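Local coordinates for protein catalase (Exiguobacterium oxidotolerans, PDB 2J2M) that catalyses the breakdown of hydrogen peroxide to water and oxygen, as a haem-containing catalase assembled from four subunits, at residues 56-61 with 237-242; 111-116 with 215-220; 162-167 with 175-180. One frame throughout, in Å; residues are numbered along the deposited sequence.

Interaction 1: residues 56-61 with 237-242. With HEM (protoporphyrin IX containing Fe), chain E.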
# COMPACT_ATOMS: atom_id res chain seq x y z
N HIS A 56 -20.35 3.94 5.01
CA HIS A 56 -20.33 4.92 6.10
C HIS A 56 -19.18 5.88 5.99
O HIS A 56 -18.65 6.32 7.01
CB HIS A 56 -20.26 4.25 7.47
CG HIS A 56 -21.49 3.51 7.87
ND1 HIS A 56 -22.43 4.04 8.73
CD2 HIS A 56 -21.91 2.25 7.59
CE1 HIS A 56 -23.39 3.15 8.93
NE2 HIS A 56 -23.09 2.05 8.27
N ALA A 57 -18.77 6.17 4.75
CA ALA A 57 -17.65 7.10 4.48
C ALA A 57 -17.95 8.52 4.94
O ALA A 57 -17.06 9.22 5.43
CB ALA A 57 -17.25 7.09 3.00
N ARG A 58 -19.20 8.94 4.77
CA ARG A 58 -19.61 10.29 5.22
C ARG A 58 -19.95 10.27 6.72
O ARG A 58 -20.82 9.54 7.16
CB ARG A 58 -20.78 10.82 4.38
CG ARG A 58 -21.49 12.03 4.96
CD ARG A 58 -20.56 13.27 5.05
NE ARG A 58 -20.94 14.34 4.13
CZ ARG A 58 -20.43 15.57 4.15
NH1 ARG A 58 -19.49 15.88 5.03
NH2 ARG A 58 -20.85 16.47 3.28
N GLY A 59 -19.23 11.07 7.50
CA GLY A 59 -19.41 11.06 8.94
C GLY A 59 -18.82 12.21 9.75
O GLY A 59 -18.11 13.08 9.22
N PHE A 60 -19.11 12.17 11.07
CA PHE A 60 -18.76 13.22 12.01
C PHE A 60 -18.40 12.61 13.36
O PHE A 60 -19.17 11.83 13.92
CB PHE A 60 -19.93 14.22 12.21
CG PHE A 60 -19.70 15.19 13.37
CD1 PHE A 60 -19.00 16.38 13.17
CD2 PHE A 60 -20.15 14.87 14.67
CE1 PHE A 60 -18.77 17.27 14.23
CE2 PHE A 60 -19.92 15.73 15.75
CZ PHE A 60 -19.22 16.95 15.54
N GLY A 61 -17.24 13.00 13.88
CA GLY A 61 -16.75 12.47 15.14
C GLY A 61 -16.48 13.51 16.21
O GLY A 61 -16.05 14.64 15.91
N LYS A 237 -29.36 24.16 0.36
CA LYS A 237 -28.63 25.16 1.12
C LYS A 237 -27.35 24.64 1.78
O LYS A 237 -26.36 25.37 1.85
CB LYS A 237 -29.54 25.76 2.19
CG LYS A 237 -30.19 27.09 1.80
CD LYS A 237 -31.71 26.92 1.57
CE LYS A 237 -32.36 28.25 1.14
NZ LYS A 237 -31.60 28.92 0.00
N ASP A 238 -27.36 23.40 2.26
CA ASP A 238 -26.26 22.85 3.06
C ASP A 238 -26.10 21.33 2.86
O ASP A 238 -26.92 20.58 3.36
CB ASP A 238 -26.55 23.16 4.54
CG ASP A 238 -25.36 22.92 5.46
OD1 ASP A 238 -24.37 22.24 5.06
OD2 ASP A 238 -25.43 23.40 6.62
N PHE A 239 -25.06 20.88 2.14
CA PHE A 239 -24.78 19.43 1.98
C PHE A 239 -24.00 18.85 3.15
O PHE A 239 -23.77 17.64 3.20
CB PHE A 239 -24.10 19.06 0.64
CG PHE A 239 -22.68 19.56 0.50
CD1 PHE A 239 -21.59 18.70 0.71
CD2 PHE A 239 -22.41 20.88 0.12
CE1 PHE A 239 -20.26 19.15 0.60
CE2 PHE A 239 -21.09 21.35 -0.00
CZ PHE A 239 -20.01 20.47 0.22
N ASN A 240 -23.65 19.70 4.11
CA ASN A 240 -22.97 19.30 5.35
C ASN A 240 -23.77 19.61 6.62
O ASN A 240 -23.17 19.95 7.64
CB ASN A 240 -21.65 20.07 5.46
CG ASN A 240 -20.82 20.00 4.20
OD1 ASN A 240 -20.33 18.92 3.83
ND2 ASN A 240 -20.63 21.15 3.54
N HIS A 241 -25.11 19.51 6.58
CA HIS A 241 -25.94 20.09 7.65
C HIS A 241 -25.79 19.41 9.01
O HIS A 241 -25.70 20.09 10.03
CB HIS A 241 -27.42 20.23 7.27
CG HIS A 241 -28.23 19.00 7.54
ND1 HIS A 241 -28.30 17.94 6.66
CD2 HIS A 241 -29.01 18.66 8.60
CE1 HIS A 241 -29.07 16.99 7.17
NE2 HIS A 241 -29.51 17.41 8.35
N ALA A 242 -25.74 18.08 9.01
CA ALA A 242 -25.73 17.34 10.27
C ALA A 242 -24.41 17.56 10.99
O ALA A 242 -24.39 17.82 12.19
CB ALA A 242 -26.01 15.87 10.05
CHA HEM E . -18.91 0.49 8.69
CHB HEM E . -23.07 -0.20 11.15
CHC HEM E . -23.53 -4.51 9.02
CHD HEM E . -19.12 -4.13 7.13
C1A HEM E . -19.97 0.67 9.58
C2A HEM E . -20.18 1.80 10.48
C3A HEM E . -21.34 1.60 11.16
C4A HEM E . -21.90 0.35 10.70
CMA HEM E . -21.99 2.50 12.24
CAA HEM E . -19.22 3.01 10.60
CBA HEM E . -18.16 2.84 11.69
CGA HEM E . -17.36 4.12 11.72
O1A HEM E . -16.15 4.10 11.35
O2A HEM E . -17.94 5.18 12.09
C1B HEM E . -23.54 -1.46 10.84
C2B HEM E . -24.63 -2.16 11.50
C3B HEM E . -24.74 -3.34 10.89
C4B HEM E . -23.74 -3.43 9.86
CMB HEM E . -25.47 -1.66 12.71
CAB HEM E . -25.71 -4.48 11.24
CBB HEM E . -26.98 -4.25 11.54
C1C HEM E . -22.36 -4.85 8.40
C2C HEM E . -22.00 -6.15 7.86
C3C HEM E . -20.76 -6.02 7.35
C4C HEM E . -20.32 -4.65 7.54
CMC HEM E . -22.86 -7.45 7.91
CAC HEM E . -19.91 -7.09 6.63
CBC HEM E . -19.28 -8.05 7.31
C1D HEM E . -18.63 -2.85 7.33
C2D HEM E . -17.35 -2.37 6.85
C3D HEM E . -17.28 -0.92 7.35
C4D HEM E . -18.53 -0.68 8.07
CMD HEM E . -16.27 -3.17 6.06
CAD HEM E . -16.13 0.08 7.15
CBD HEM E . -15.37 0.16 8.48
CGD HEM E . -14.03 0.86 8.33
O1D HEM E . -13.53 1.13 7.19
O2D HEM E . -13.43 1.14 9.40
NA HEM E . -21.04 -0.18 9.75
NB HEM E . -23.02 -2.25 9.84
NC HEM E . -21.31 -3.97 8.19
ND HEM E . -19.28 -1.84 8.03
FE HEM E . -21.00 -2.17 9.19

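Interaction 2: residues 111-116 with 215-220. With HEM (protoporphyrin IX containing Fe), chain E.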
# COMPACT_ATOMS: atom_id res chain seq x y z
N ARG A 111 -28.48 5.68 9.88
CA ARG A 111 -27.40 6.52 10.35
C ARG A 111 -26.52 5.74 11.32
O ARG A 111 -27.03 5.26 12.34
CB ARG A 111 -27.94 7.76 11.06
CG ARG A 111 -27.82 9.07 10.28
CD ARG A 111 -28.46 8.98 8.93
NE ARG A 111 -28.54 10.25 8.23
CZ ARG A 111 -29.15 10.40 7.05
NH1 ARG A 111 -29.70 9.35 6.47
NH2 ARG A 111 -29.22 11.59 6.45
N GLY A 112 -25.23 5.65 11.01
CA GLY A 112 -24.26 5.00 11.89
C GLY A 112 -24.10 5.72 13.22
O GLY A 112 -24.12 6.96 13.27
N PHE A 113 -23.92 4.93 14.28
CA PHE A 113 -23.79 5.39 15.66
C PHE A 113 -22.66 4.58 16.36
O PHE A 113 -22.88 3.49 16.89
CB PHE A 113 -25.16 5.20 16.38
CG PHE A 113 -25.27 5.91 17.71
CD1 PHE A 113 -24.33 5.72 18.71
CD2 PHE A 113 -26.37 6.74 17.98
CE1 PHE A 113 -24.46 6.37 19.94
CE2 PHE A 113 -26.51 7.39 19.19
CZ PHE A 113 -25.55 7.20 20.18
N SER A 114 -21.45 5.11 16.32
CA SER A 114 -20.28 4.38 16.79
C SER A 114 -19.63 5.08 18.00
O SER A 114 -19.39 6.29 17.98
CB SER A 114 -19.24 4.22 15.64
OG SER A 114 -19.76 3.48 14.54
N VAL A 115 -19.33 4.29 19.03
CA VAL A 115 -18.71 4.79 20.26
C VAL A 115 -17.58 3.87 20.75
O VAL A 115 -17.81 2.70 21.05
CB VAL A 115 -19.76 5.02 21.39
CG1 VAL A 115 -19.08 5.52 22.67
CG2 VAL A 115 -20.79 6.02 20.94
N LYS A 116 -16.37 4.43 20.78
CA LYS A 116 -15.17 3.76 21.31
C LYS A 116 -14.98 4.17 22.77
O LYS A 116 -14.88 5.37 23.08
CB LYS A 116 -13.91 4.16 20.49
CG LYS A 116 -12.59 3.49 20.94
CD LYS A 116 -11.37 3.84 20.04
CE LYS A 116 -11.47 3.26 18.63
NZ LYS A 116 -11.78 1.80 18.63
N LEU A 215 -28.56 -3.20 23.11
CA LEU A 215 -28.14 -1.89 23.61
C LEU A 215 -28.91 -0.80 22.91
O LEU A 215 -29.18 -0.91 21.72
CB LEU A 215 -26.65 -1.71 23.42
CG LEU A 215 -25.65 -1.82 24.59
CD1 LEU A 215 -26.25 -2.15 25.97
CD2 LEU A 215 -24.48 -2.75 24.23
N ARG A 216 -29.19 0.26 23.64
CA ARG A 216 -30.17 1.27 23.26
C ARG A 216 -29.69 2.68 23.67
O ARG A 216 -29.47 2.94 24.85
CB ARG A 216 -31.49 0.94 24.00
CG ARG A 216 -32.68 0.54 23.11
CD ARG A 216 -32.65 -0.87 22.51
NE ARG A 216 -33.29 -0.67 21.22
CZ ARG A 216 -34.26 -1.39 20.65
NH1 ARG A 216 -34.71 -2.51 21.17
NH2 ARG A 216 -34.71 -0.98 19.49
N TRP A 217 -29.51 3.57 22.69
CA TRP A 217 -29.23 4.99 22.99
C TRP A 217 -30.45 5.88 22.74
O TRP A 217 -31.09 5.77 21.69
CB TRP A 217 -28.07 5.53 22.17
CG TRP A 217 -26.74 4.87 22.37
CD1 TRP A 217 -26.21 3.85 21.61
CD2 TRP A 217 -25.74 5.19 23.36
NE1 TRP A 217 -24.96 3.53 22.06
CE2 TRP A 217 -24.64 4.34 23.13
CE3 TRP A 217 -25.67 6.12 24.40
CZ2 TRP A 217 -23.48 4.37 23.92
CZ3 TRP A 217 -24.50 6.16 25.20
CH2 TRP A 217 -23.43 5.30 24.94
N VAL A 218 -30.76 6.76 23.70
CA VAL A 218 -31.96 7.61 23.66
C VAL A 218 -31.48 9.05 23.80
O VAL A 218 -30.87 9.39 24.80
CB VAL A 218 -32.99 7.25 24.82
CG1 VAL A 218 -34.26 8.16 24.77
CG2 VAL A 218 -33.41 5.72 24.80
N PRO A 219 -31.73 9.91 22.78
CA PRO A 219 -31.14 11.24 22.81
C PRO A 219 -31.88 12.20 23.72
O PRO A 219 -33.11 12.23 23.70
CB PRO A 219 -31.26 11.72 21.37
CG PRO A 219 -32.48 11.04 20.84
CD PRO A 219 -32.54 9.70 21.56
N LYS A 220 -31.15 12.99 24.49
CA LYS A 220 -31.80 14.00 25.34
C LYS A 220 -32.53 15.08 24.51
O LYS A 220 -33.54 15.62 24.95
CB LYS A 220 -30.81 14.58 26.37
CG LYS A 220 -30.85 16.11 26.53
CD LYS A 220 -30.88 16.55 28.01
CE LYS A 220 -30.14 17.87 28.23
NZ LYS A 220 -30.82 19.03 27.54
CHA HEM E . -18.91 0.49 8.69
CHB HEM E . -23.07 -0.20 11.15
CHC HEM E . -23.53 -4.51 9.02
CHD HEM E . -19.12 -4.13 7.13
C1A HEM E . -19.97 0.67 9.58
C2A HEM E . -20.18 1.80 10.48
C3A HEM E . -21.34 1.60 11.16
C4A HEM E . -21.90 0.35 10.70
CMA HEM E . -21.99 2.50 12.24
CAA HEM E . -19.22 3.01 10.60
CBA HEM E . -18.16 2.84 11.69
CGA HEM E . -17.36 4.12 11.72
O1A HEM E . -16.15 4.10 11.35
O2A HEM E . -17.94 5.18 12.09
C1B HEM E . -23.54 -1.46 10.84
C2B HEM E . -24.63 -2.16 11.50
C3B HEM E . -24.74 -3.34 10.89
C4B HEM E . -23.74 -3.43 9.86
CMB HEM E . -25.47 -1.66 12.71
CAB HEM E . -25.71 -4.48 11.24
CBB HEM E . -26.98 -4.25 11.54
C1C HEM E . -22.36 -4.85 8.40
C2C HEM E . -22.00 -6.15 7.86
C3C HEM E . -20.76 -6.02 7.35
C4C HEM E . -20.32 -4.65 7.54
CMC HEM E . -22.86 -7.45 7.91
CAC HEM E . -19.91 -7.09 6.63
CBC HEM E . -19.28 -8.05 7.31
C1D HEM E . -18.63 -2.85 7.33
C2D HEM E . -17.35 -2.37 6.85
C3D HEM E . -17.28 -0.92 7.35
C4D HEM E . -18.53 -0.68 8.07
CMD HEM E . -16.27 -3.17 6.06
CAD HEM E . -16.13 0.08 7.15
CBD HEM E . -15.37 0.16 8.48
CGD HEM E . -14.03 0.86 8.33
O1D HEM E . -13.53 1.13 7.19
O2D HEM E . -13.43 1.14 9.40
NA HEM E . -21.04 -0.18 9.75
NB HEM E . -23.02 -2.25 9.84
NC HEM E . -21.31 -3.97 8.19
ND HEM E . -19.28 -1.84 8.03
FE HEM E . -21.00 -2.17 9.19

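Interaction 3: residues 162-167 with 175-180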
# COMPACT_ATOMS: atom_id res chain seq x y z
N ARG A 162 -32.33 -1.03 -8.97
CA ARG A 162 -31.30 -1.99 -8.60
C ARG A 162 -31.46 -2.55 -7.15
O ARG A 162 -31.44 -3.76 -6.95
CB ARG A 162 -29.91 -1.38 -8.82
CG ARG A 162 -29.67 -0.80 -10.23
CD ARG A 162 -28.24 -0.25 -10.42
NE ARG A 162 -27.25 -1.34 -10.42
CZ ARG A 162 -26.52 -1.70 -9.36
NH1 ARG A 162 -26.64 -1.05 -8.20
NH2 ARG A 162 -25.65 -2.70 -9.47
N TYR A 163 -31.64 -1.66 -6.17
CA TYR A 163 -31.80 -2.09 -4.79
C TYR A 163 -33.15 -2.74 -4.42
O TYR A 163 -33.19 -3.68 -3.62
CB TYR A 163 -31.36 -1.02 -3.78
CG TYR A 163 -32.11 0.32 -3.72
CD1 TYR A 163 -33.40 0.39 -3.21
CD2 TYR A 163 -31.47 1.51 -4.04
CE1 TYR A 163 -34.07 1.62 -3.07
CE2 TYR A 163 -32.13 2.75 -3.91
CZ TYR A 163 -33.42 2.79 -3.42
OH TYR A 163 -34.10 3.98 -3.29
N TRP A 164 -34.24 -2.25 -5.01
CA TRP A 164 -35.53 -2.92 -4.89
C TRP A 164 -35.53 -4.34 -5.47
O TRP A 164 -36.25 -5.19 -4.96
CB TRP A 164 -36.65 -2.08 -5.48
CG TRP A 164 -37.13 -1.04 -4.52
CD1 TRP A 164 -36.92 0.32 -4.59
CD2 TRP A 164 -37.88 -1.27 -3.33
NE1 TRP A 164 -37.50 0.94 -3.51
CE2 TRP A 164 -38.09 -0.02 -2.72
CE3 TRP A 164 -38.41 -2.42 -2.73
CZ2 TRP A 164 -38.82 0.11 -1.53
CZ3 TRP A 164 -39.12 -2.29 -1.55
CH2 TRP A 164 -39.31 -1.03 -0.96
N ASP A 165 -34.72 -4.57 -6.52
CA ASP A 165 -34.46 -5.91 -7.06
C ASP A 165 -33.92 -6.83 -5.97
O ASP A 165 -34.55 -7.84 -5.62
CB ASP A 165 -33.47 -5.87 -8.26
CG ASP A 165 -33.41 -7.20 -9.05
OD1 ASP A 165 -34.37 -8.00 -8.98
OD2 ASP A 165 -32.41 -7.43 -9.78
N PHE A 166 -32.73 -6.50 -5.45
CA PHE A 166 -32.13 -7.25 -4.35
C PHE A 166 -33.10 -7.44 -3.17
O PHE A 166 -33.28 -8.56 -2.69
CB PHE A 166 -30.84 -6.61 -3.84
CG PHE A 166 -30.26 -7.32 -2.66
CD1 PHE A 166 -30.66 -6.99 -1.37
CD2 PHE A 166 -29.39 -8.41 -2.85
CE1 PHE A 166 -30.16 -7.69 -0.25
CE2 PHE A 166 -28.89 -9.11 -1.74
CZ PHE A 166 -29.28 -8.75 -0.44
N MET A 167 -33.71 -6.35 -2.73
CA MET A 167 -34.57 -6.35 -1.53
C MET A 167 -35.83 -7.22 -1.64
O MET A 167 -36.15 -7.98 -0.73
CB MET A 167 -34.95 -4.94 -1.14
CG MET A 167 -33.80 -4.06 -0.70
SD MET A 167 -32.87 -4.72 0.69
CE MET A 167 -31.71 -3.35 0.90
N ASN A 175 -39.10 -5.83 7.12
CA ASN A 175 -39.03 -5.09 8.37
C ASN A 175 -38.17 -3.81 8.35
O ASN A 175 -38.60 -2.77 8.83
CB ASN A 175 -38.57 -6.02 9.50
CG ASN A 175 -39.05 -5.57 10.87
OD1 ASN A 175 -39.97 -4.78 10.98
ND2 ASN A 175 -38.43 -6.11 11.92
N MET A 176 -36.94 -3.90 7.83
CA MET A 176 -36.06 -2.75 7.68
C MET A 176 -36.66 -1.69 6.74
O MET A 176 -36.66 -0.47 7.02
CB MET A 176 -34.68 -3.21 7.18
CG MET A 176 -33.58 -2.13 7.12
SD MET A 176 -33.44 -1.10 8.61
CE MET A 176 -31.73 -0.59 8.37
N LEU A 177 -37.20 -2.17 5.63
CA LEU A 177 -37.91 -1.30 4.71
C LEU A 177 -38.99 -0.51 5.45
O LEU A 177 -39.11 0.68 5.21
CB LEU A 177 -38.46 -2.10 3.54
CG LEU A 177 -37.65 -2.22 2.21
CD1 LEU A 177 -36.15 -1.94 2.29
CD2 LEU A 177 -37.88 -3.56 1.59
N MET A 178 -39.74 -1.15 6.36
CA MET A 178 -40.76 -0.46 7.17
C MET A 178 -40.20 0.71 7.97
O MET A 178 -40.90 1.70 8.14
CB MET A 178 -41.46 -1.40 8.15
CG MET A 178 -42.35 -2.43 7.52
SD MET A 178 -43.89 -1.78 6.80
CE MET A 178 -44.59 -3.39 6.39
N HIS A 179 -38.96 0.60 8.45
CA HIS A 179 -38.33 1.66 9.26
C HIS A 179 -37.69 2.79 8.43
O HIS A 179 -37.82 3.97 8.73
CB HIS A 179 -37.23 1.05 10.13
CG HIS A 179 -37.75 0.11 11.18
ND1 HIS A 179 -38.05 -1.21 10.91
CD2 HIS A 179 -38.02 0.30 12.50
CE1 HIS A 179 -38.48 -1.80 12.02
NE2 HIS A 179 -38.45 -0.91 13.00
N ILE A 180 -37.01 2.38 7.37
CA ILE A 180 -36.14 3.24 6.59
C ILE A 180 -36.96 4.21 5.74
O ILE A 180 -36.54 5.34 5.45
CB ILE A 180 -35.13 2.33 5.76
CG1 ILE A 180 -33.68 2.79 5.95
CG2 ILE A 180 -35.55 2.16 4.31
CD1 ILE A 180 -33.16 3.72 4.91

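Interaction 1: residues 56-61 with 237-242
The guanidinium of Arg-58 meets the 237-242 turn edge-on: Asn-240 OD1 and Phe-239 CD1 both sit at its rim, CD1 lying 3.5 Å from Arg-58 NH2. The amide of Asn-240 stands nearly upright to the guanidinium, the planes 80° apart, and folds back so that Asn-240 ND2 lies over the centre of one face of the Phe-239 ring. A hydrogen bond runs from Arg-58 NH2 to Asn-240 OD1 at 2.6 Å; its angle at the hydrogen is 155°. With CG anti to the backbone N (chi1 166°) the Arg-58 chain sets off toward 237-242, and two bends then turn the guanidinium edge to Asn-240 OD1, while NE is held by Ser-103 O. An Asx turn shapes the receiving loop, with Asn-240 N donating to Asp-238 OD1 at 2.8 Å. His-99 of a second subunit meets the Phe-239 ring edge-to-face, which places the contact at a subunit interface. At the start of 56-61, one face of the His-56 ring lies over the haem, His-56 CD2 being 3.2 Å from C1A, and its ND1 bonds Ser-95 OG. A histidine stacked on a pyrrole and backed by a serine is characteristic of the distal haem site of catalases.

Interaction 2: residues 111-116 with 215-220
Phe-113 and Trp-217 make the tight part of this contact, an offset stack between the phenyl ring and the five-membered ring of the indole. The centroids are 4.2 Å apart and the planes differ by 18°, so the rings lie nearly flat on each other though displaced. Phe-113 CZ comes over the indole near its attachment, 3.4 Å from Trp-217 CG, while Phe-113 CE1 lies 3.6 Å from Trp-217 NE1. The phenyl gets there because Phe-113 CG is anti to the backbone N (chi1 -167°), carrying the ring out from its strand toward 210-219. Looser packing follows at Val-115, whose CG2 approaches Trp-217 CZ2 obliquely at 4.3 Å.

No hydrogen bond joins the segments, and even their closest CA atoms, those of Phe-113 and Trp-217, are 9.1 Å apart. Strands 112-119 and 210-219 are thus not sheet neighbours here: their side chains meet across the interior of the antiparallel beta-barrel characteristic of catalases. Met-297 of strand 292-302 touches all three residues, and Phe-94 and Trp-258 meet the Phe-113 ring edge-to-face.

Ser-114 points away from Trp-217, toward the haem, its OG 3.3 Å from the propionate carbon CBA. Gly-112 CA packs 3.4 Å from the haem methyl CMA, where a beta carbon would clash. On the other strand, Val-218 also turns away from the stack and is partly exposed, and Lys-220, just past the strand end, reaches solvent.

Interaction 3: residues 162-167 with 175-180
Torsions set the meeting of Trp-164 and Leu-177: Trp-164 CG stands beside its backbone N, anti to the carbonyl carbon (chi1 -82°), which swings the far end of the indole toward the second helix. Leu-177 starts out toward the first helix with chi1 at -94°, off a staggered position, and pushes CD2 forward. The indole and the leucine run antiparallel and overlap alongside each other. Leu-177 CD2 lies 3.6 Å from Trp-164 CZ3, approaching the ring obliquely, and Leu-177 CG is 3.8 Å from Trp-164 CH2. Leu-177 CD2 also lies 4.2 Å from Met-167 CB, so one leucine packs against two residues three apart on the facing helix, a purely apolar contact.

Helices 160-169 and 174-180 follow each other directly, joined by a short link at which Met-167 O accepts a hydrogen bond from Ser-173 OG. Helix 453-466 of the C-terminal helical region packs against this pair, its Phe-463 touching both Trp-164 and Leu-177. The polar edge of the indole is satisfied by a neighbouring helix, Trp-164 NE1 hydrogen-bonding Asp-446 OD1 of helix 433-447. Replacing Trp-164 with an alanine would probably open a gap beside Leu-177 CD2 and leave Asp-446 without its indole donor.

Within the second helix, His-179 ND1 donates to Asn-175 O at 2.7 Å. The carbonyl oxygen lies close to the imidazole plane, whereas the donor stands above the carbonyl plane. From the first helix, Asp-165 OD2 bonds Tyr-383 OH of a third subunit.

In the fold
From the N terminus, residues 56-61 come first and wait until 237-242 for their partner, so interaction 1 closes the longest loop. Inside it, interaction 2 closes the span from 111-116 to 215-220, and inside that again interaction 3 joins 162-167 to 175-180 across only seven residues. The three loops are concentric and none crosses another. Interactions 1 and 2 reach the same antiparallel sheet, interaction 1 through strand 59-68 alone, and both touch the haem; they meet directly where His-56 CE1 packs 3.6 Å from Gly-112 CA. Interaction 3 stands apart, its centre about 23 Å from each of the other two centres, in a helical pair that packs against the C-terminal helices.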